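Local coordinates for beta-agarase B (PDB 4ATF), which cleaves the beta-1,4-linkages between beta-D-galactose and 3,6-anhydro-alpha-L-galactose in agarose at random positions, with retention of the anomeric configuration, at residues A[75-78]-A[83-86]; A[231-236]-A[241-246]. The protein carries 1 engineered substitution. One frame throughout, in Å; residues are numbered along the deposited sequence.

Contact 1: A[75-78]-A[83-86]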
loop_
_atom_site.group_PDB
_atom_site.type_symbol
_atom_site.label_atom_id
_atom_site.label_comp_id
_atom_site.label_asym_id
_atom_site.label_seq_id
_atom_site.Cartn_x
_atom_site.Cartn_y
_atom_site.Cartn_z
ATOM N N ARG A 75 -9.488 1.452 14.865
ATOM C CA ARG A 75 -9.174 0.123 14.341
ATOM C C ARG A 75 -7.669 -0.027 14.004
ATOM O O ARG A 75 -7.252 -0.997 13.340
ATOM C CB ARG A 75 -10.087 -0.229 13.126
ATOM C CG ARG A 75 -11.534 -0.615 13.551
ATOM C CD ARG A 75 -11.503 -1.962 14.285
ATOM N NE ARG A 75 -12.780 -2.372 14.921
ATOM C CZ ARG A 75 -13.191 -1.955 16.137
ATOM N NH1 ARG A 75 -12.445 -1.120 16.891
ATOM N NH2 ARG A 75 -14.327 -2.400 16.639
ATOM N N SER A 76 -6.881 0.966 14.377
ATOM C CA SER A 76 -5.418 0.806 14.352
ATOM C C SER A 76 -4.850 0.979 15.764
ATOM O O SER A 76 -5.436 1.692 16.617
ATOM C CB SER A 76 -4.777 1.824 13.361
ATOM O OG SER A 76 -5.179 3.152 13.765
ATOM N N TYR A 77 -3.720 0.304 16.017
ATOM C CA TYR A 77 -3.007 0.476 17.300
ATOM C C TYR A 77 -1.538 0.062 17.150
ATOM O O TYR A 77 -1.140 -0.450 16.093
ATOM C CB TYR A 77 -3.678 -0.315 18.431
ATOM C CG TYR A 77 -3.708 -1.819 18.230
ATOM C CD1 TYR A 77 -4.587 -2.390 17.300
ATOM C CD2 TYR A 77 -2.946 -2.675 19.042
ATOM C CE1 TYR A 77 -4.690 -3.847 17.145
ATOM C CE2 TYR A 77 -3.024 -4.136 18.904
ATOM C CZ TYR A 77 -3.893 -4.682 17.944
ATOM O OH TYR A 77 -3.966 -6.017 17.753
ATOM N N VAL A 78 -0.741 0.298 18.180
ATOM C CA VAL A 78 0.611 -0.272 18.182
ATOM C C VAL A 78 0.897 -1.008 19.457
ATOM O O VAL A 78 0.652 -0.482 20.546
ATOM C CB VAL A 78 1.724 0.606 17.542
ATOM C CG1 VAL A 78 1.278 1.929 16.967
ATOM C CG2 VAL A 78 3.093 0.478 18.066
ATOM N N LEU A 83 2.959 -2.159 14.429
ATOM C CA LEU A 83 1.725 -1.498 14.039
ATOM C C LEU A 83 0.750 -2.608 13.660
ATOM O O LEU A 83 1.112 -3.490 12.853
ATOM C CB LEU A 83 1.993 -0.587 12.793
ATOM C CG LEU A 83 0.759 0.025 12.058
ATOM C CD1 LEU A 83 -0.070 0.987 13.018
ATOM C CD2 LEU A 83 1.192 0.734 10.815
ATOM N N LYS A 84 -0.455 -2.571 14.241
ATOM C CA LYS A 84 -1.518 -3.505 13.912
ATOM C C LYS A 84 -2.854 -2.798 13.573
ATOM O O LYS A 84 -3.111 -1.713 14.041
ATOM C CB LYS A 84 -1.700 -4.495 15.049
ATOM C CG LYS A 84 -0.414 -5.342 15.326
ATOM C CD LYS A 84 -0.725 -6.226 16.496
ATOM C CE LYS A 84 0.540 -6.867 17.072
ATOM N NZ LYS A 84 0.262 -7.956 18.064
ATOM N N MET A 85 -3.703 -3.427 12.776
ATOM C CA MET A 85 -4.900 -2.822 12.238
ATOM C C MET A 85 -5.821 -4.044 12.066
ATOM O O MET A 85 -5.377 -5.055 11.489
ATOM C CB MET A 85 -4.504 -2.299 10.833
ATOM C CG MET A 85 -4.869 -0.987 10.539
ATOM S SD MET A 85 -3.939 -0.749 9.013
ATOM C CE MET A 85 -2.586 0.112 9.828
ATOM N N TRP A 86 -7.074 -3.994 12.505
ATOM C CA TRP A 86 -7.953 -5.152 12.306
ATOM C C TRP A 86 -9.320 -4.760 11.781
ATOM O O TRP A 86 -9.624 -3.572 11.698
ATOM C CB TRP A 86 -8.073 -6.019 13.595
ATOM C CG TRP A 86 -9.022 -5.593 14.688
ATOM C CD1 TRP A 86 -10.142 -6.280 15.092
ATOM C CD2 TRP A 86 -8.900 -4.474 15.584
ATOM N NE1 TRP A 86 -10.745 -5.649 16.148
ATOM C CE2 TRP A 86 -10.020 -4.534 16.480
ATOM C CE3 TRP A 86 -7.988 -3.424 15.707
ATOM C CZ2 TRP A 86 -10.240 -3.587 17.493
ATOM C CZ3 TRP A 86 -8.197 -2.460 16.735
ATOM C CH2 TRP A 86 -9.311 -2.569 17.621
#
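Arg75 lies along one face of the Trp86 indole where the beta hairpin of strands 76-79 and 82-89 opens away from its turn. Starting at the backbone, Arg75 CB is 3.7 Å from Trp86 O, and CG runs past the same carbonyl. A bend at chi2 (-69°) then brings CD over the middle of the six-membered ring, 3.7 Å from its centroid, in a CH-pi contact. NE continues above CE2 of the indole, while its polar bond goes to Thr88 OG1. At the tip, CZ and NH1 lie over CZ2 on the same face of the indole, NH1 coming to 3.4 Å from CZ2; the guanidinium is tilted just 18° from the indole plane.

Tyr77 meets the same indole quite differently: the two ring planes are 87° apart and the approach is oblique, Tyr77 CE1 touching Trp86 CE3 at 3.6 Å. Lys84 covers part of one Tyr77 face, its CB 3.9 Å from the ring centroid, and the extended chain carries CD past the phenol OH.

The backbone fixes this register. Tyr77 and Lys84 form a hydrogen-bonded antiparallel pair, Tyr77 N to Lys84 O and Lys84 N to Tyr77 O both 2.9 Å, and Trp86 N donates to Arg75 O. Ser76, Val78, Leu83 and Met85 point to the other face of the sheet, where Leu83 and Met85 pack on Ile259 of strand 255-262. At the turn, Gly81 belongs to the sodium site, completed by Asn37, Glu39 and Asp297.

The hairpin is thus two-sided: the Ser76-Met85 face is buried and mostly apolar, whereas partly exposed Tyr77 and Lys84 occupy the other. At the end away from the turn, aliphatic and guanidinium atoms of Arg75 together cover the indole.

Contact 2: A[231-236]-A[241-246]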
loop_
_atom_site.group_PDB
_atom_site.type_symbol
_atom_site.label_atom_id
_atom_site.label_comp_id
_atom_site.label_asym_id
_atom_site.label_seq_id
_atom_site.Cartn_x
_atom_site.Cartn_y
_atom_site.Cartn_z
ATOM N N PRO A 231 1.373 6.603 -20.336
ATOM C CA PRO A 231 1.144 6.634 -21.807
ATOM C C PRO A 231 -0.110 7.476 -22.226
ATOM O O PRO A 231 -0.169 7.946 -23.366
ATOM C CB PRO A 231 0.943 5.144 -22.143
ATOM C CG PRO A 231 0.347 4.539 -20.813
ATOM C CD PRO A 231 1.157 5.255 -19.756
ATOM N N LYS A 232 -1.072 7.681 -21.315
ATOM C CA LYS A 232 -2.289 8.426 -21.672
ATOM C C LYS A 232 -2.165 9.928 -21.370
ATOM O O LYS A 232 -3.157 10.651 -21.466
ATOM C CB LYS A 232 -3.502 7.853 -20.908
ATOM C CG LYS A 232 -3.798 6.432 -21.205
ATOM C CD LYS A 232 -5.145 5.972 -20.505
ATOM C CE LYS A 232 -5.497 4.588 -20.785
ATOM N NZ LYS A 232 -6.899 4.219 -20.309
ATOM N N HIS A 233 -0.983 10.370 -20.934
ATOM C CA HIS A 233 -0.693 11.797 -20.635
ATOM C C HIS A 233 -1.684 12.323 -19.549
ATOM O O HIS A 233 -2.119 13.493 -19.592
ATOM C CB HIS A 233 -0.734 12.718 -21.882
ATOM C CG HIS A 233 0.289 12.405 -22.946
ATOM N ND1 HIS A 233 0.951 13.396 -23.636
ATOM C CD2 HIS A 233 0.748 11.227 -23.444
ATOM C CE1 HIS A 233 1.750 12.849 -24.538
ATOM N NE2 HIS A 233 1.653 11.531 -24.436
ATOM N N PHE A 234 -2.005 11.492 -18.556
ATOM C CA PHE A 234 -2.879 12.006 -17.447
ATOM C C PHE A 234 -2.100 13.012 -16.609
ATOM O O PHE A 234 -2.689 13.794 -15.859
ATOM C CB PHE A 234 -3.330 10.902 -16.499
ATOM C CG PHE A 234 -4.450 10.073 -17.025
ATOM C CD1 PHE A 234 -4.968 10.262 -18.362
ATOM C CD2 PHE A 234 -5.039 9.110 -16.200
ATOM C CE1 PHE A 234 -6.057 9.448 -18.835
ATOM C CE2 PHE A 234 -6.168 8.303 -16.687
ATOM C CZ PHE A 234 -6.631 8.459 -17.967
ATOM N N THR A 235 -0.770 12.978 -16.725
ATOM C CA THR A 235 0.035 13.946 -15.983
ATOM C C THR A 235 0.394 15.228 -16.733
ATOM O O THR A 235 1.242 15.993 -16.246
ATOM C CB THR A 235 1.318 13.295 -15.347
ATOM O OG1 THR A 235 2.305 12.986 -16.351
ATOM C CG2 THR A 235 0.945 12.034 -14.467
ATOM N N ASN A 236 -0.211 15.475 -17.907
ATOM C CA ASN A 236 0.043 16.746 -18.619
ATOM C C ASN A 236 -0.301 17.909 -17.623
ATOM O O ASN A 236 -1.373 17.839 -16.923
ATOM C CB ASN A 236 -0.913 16.937 -19.822
ATOM C CG ASN A 236 -0.374 16.362 -21.123
ATOM O OD1 ASN A 236 0.794 16.008 -21.219
ATOM N ND2 ASN A 236 -1.209 16.353 -22.159
ATOM N N GLY A 241 -4.770 13.982 -20.408
ATOM C CA GLY A 241 -5.444 13.000 -21.290
ATOM C C GLY A 241 -5.357 13.304 -22.790
ATOM O O GLY A 241 -5.803 12.512 -23.612
ATOM N N ASN A 242 -4.758 14.441 -23.147
ATOM C CA ASN A 242 -4.562 14.783 -24.544
ATOM C C ASN A 242 -3.181 14.308 -25.025
ATOM O O ASN A 242 -2.173 14.977 -24.708
ATOM C CB ASN A 242 -4.704 16.301 -24.778
ATOM C CG ASN A 242 -4.739 16.651 -26.255
ATOM O OD1 ASN A 242 -4.450 15.806 -27.107
ATOM N ND2 ASN A 242 -5.098 17.902 -26.573
ATOM N N THR A 243 -3.136 13.195 -25.760
ATOM C CA THR A 243 -1.845 12.626 -26.193
ATOM C C THR A 243 -1.108 13.417 -27.335
ATOM O O THR A 243 0.079 13.139 -27.613
ATOM C CB THR A 243 -1.945 11.132 -26.520
ATOM O OG1 THR A 243 -2.694 10.958 -27.708
ATOM C CG2 THR A 243 -2.614 10.347 -25.334
ATOM N N GLU A 244 -1.786 14.402 -27.933
ATOM C CA GLU A 244 -1.189 15.240 -28.973
ATOM C C GLU A 244 -0.272 16.315 -28.390
ATOM O O GLU A 244 0.448 16.941 -29.110
ATOM C CB GLU A 244 -2.261 15.923 -29.861
ATOM C CG GLU A 244 -2.915 14.969 -30.845
ATOM C CD GLU A 244 -3.074 15.571 -32.224
ATOM O OE1 GLU A 244 -3.233 16.812 -32.371
ATOM O OE2 GLU A 244 -3.043 14.782 -33.188
ATOM N N ILE A 245 -0.329 16.557 -27.090
ATOM C CA ILE A 245 0.548 17.558 -26.499
ATOM C C ILE A 245 1.230 16.952 -25.283
ATOM O O ILE A 245 0.604 16.159 -24.568
ATOM C CB ILE A 245 -0.189 18.928 -26.216
ATOM C CG1 ILE A 245 -1.545 18.718 -25.499
ATOM C CG2 ILE A 245 -0.354 19.796 -27.553
ATOM C CD1 ILE A 245 -2.430 19.965 -25.543
ATOM N N ASP A 246 2.527 17.265 -25.096
ATOM C CA ASP A 246 3.283 16.614 -24.036
ATOM C C ASP A 246 3.830 17.633 -23.047
ATOM O O ASP A 246 4.867 18.275 -23.296
ATOM C CB ASP A 246 4.422 15.747 -24.613
ATOM C CG ASP A 246 5.029 14.777 -23.582
ATOM O OD1 ASP A 246 4.679 14.819 -22.370
ATOM O OD2 ASP A 246 5.870 13.930 -23.991
HETATM O O HOH W 1 -5.195 9.531 -23.339
#
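His233 and Asn236 both reach across to the carbonyl of Ile245, holding together two non-regular segments, each with a type I beta turn (His233 to Asn236, Asn242 to Ile245), in the long loop between helix 226-229 and strand 255-262. His233 ND1 donates to Ile245 O at 2.9 Å, and Asn236 ND2 donates to it at 3.0 Å from the opposite face of the carbonyl plane. The amide nitrogen also makes a weak bond to Asn242 O. With CG beside its own backbone N (chi1 -63°), the imidazole lies beneath the second turn, and Thr243 CA sits over the ring centre, 3.8 Å from the centroid, in a CH-pi contact.

Further out, Asn236 is held by bonds to Asp239 O through ND2 and from Thr247 N to OD1. An Asx turn, Asn242 OD1 accepting from Glu244 N, shapes the second turn. Asp246 flanks the imidazole near CE1, its carboxylate engaged in a salt bridge with Arg248. The Phe234 ring meets Gly241 CA at its CD1 edge and packs on Gln177 and Tyr179 of strand 177-179, and so seats the loop beside the strand that holds the substrate-binding Asp178.

His233 O receives Gly241 N at 2.8 Å and Asn236 N from opposite faces of its plane, while one water donates to both Lys232 O and Gly241 O.

The two contacts lie on opposite sides of the centre of the chain, 40 Å apart between centres and about 27 Å between nearest atoms, and do not touch. Contact 1 closes before contact 2 opens. In the GH16 beta-sandwich (jelly roll), contact 1 is a regular hairpin near the sodium site, whereas contact 2 is a strandless loop beside strands 164-172 and 177-179, near substrate-binding His169 and Asp178. Strands connect them indirectly: 82-89 pairs with 96-103, which pairs with 255-262, the strand that follows contact 2's loop. One contact therefore belongs to the sandwich itself and the other to a peripheral loop near the agarose-binding region.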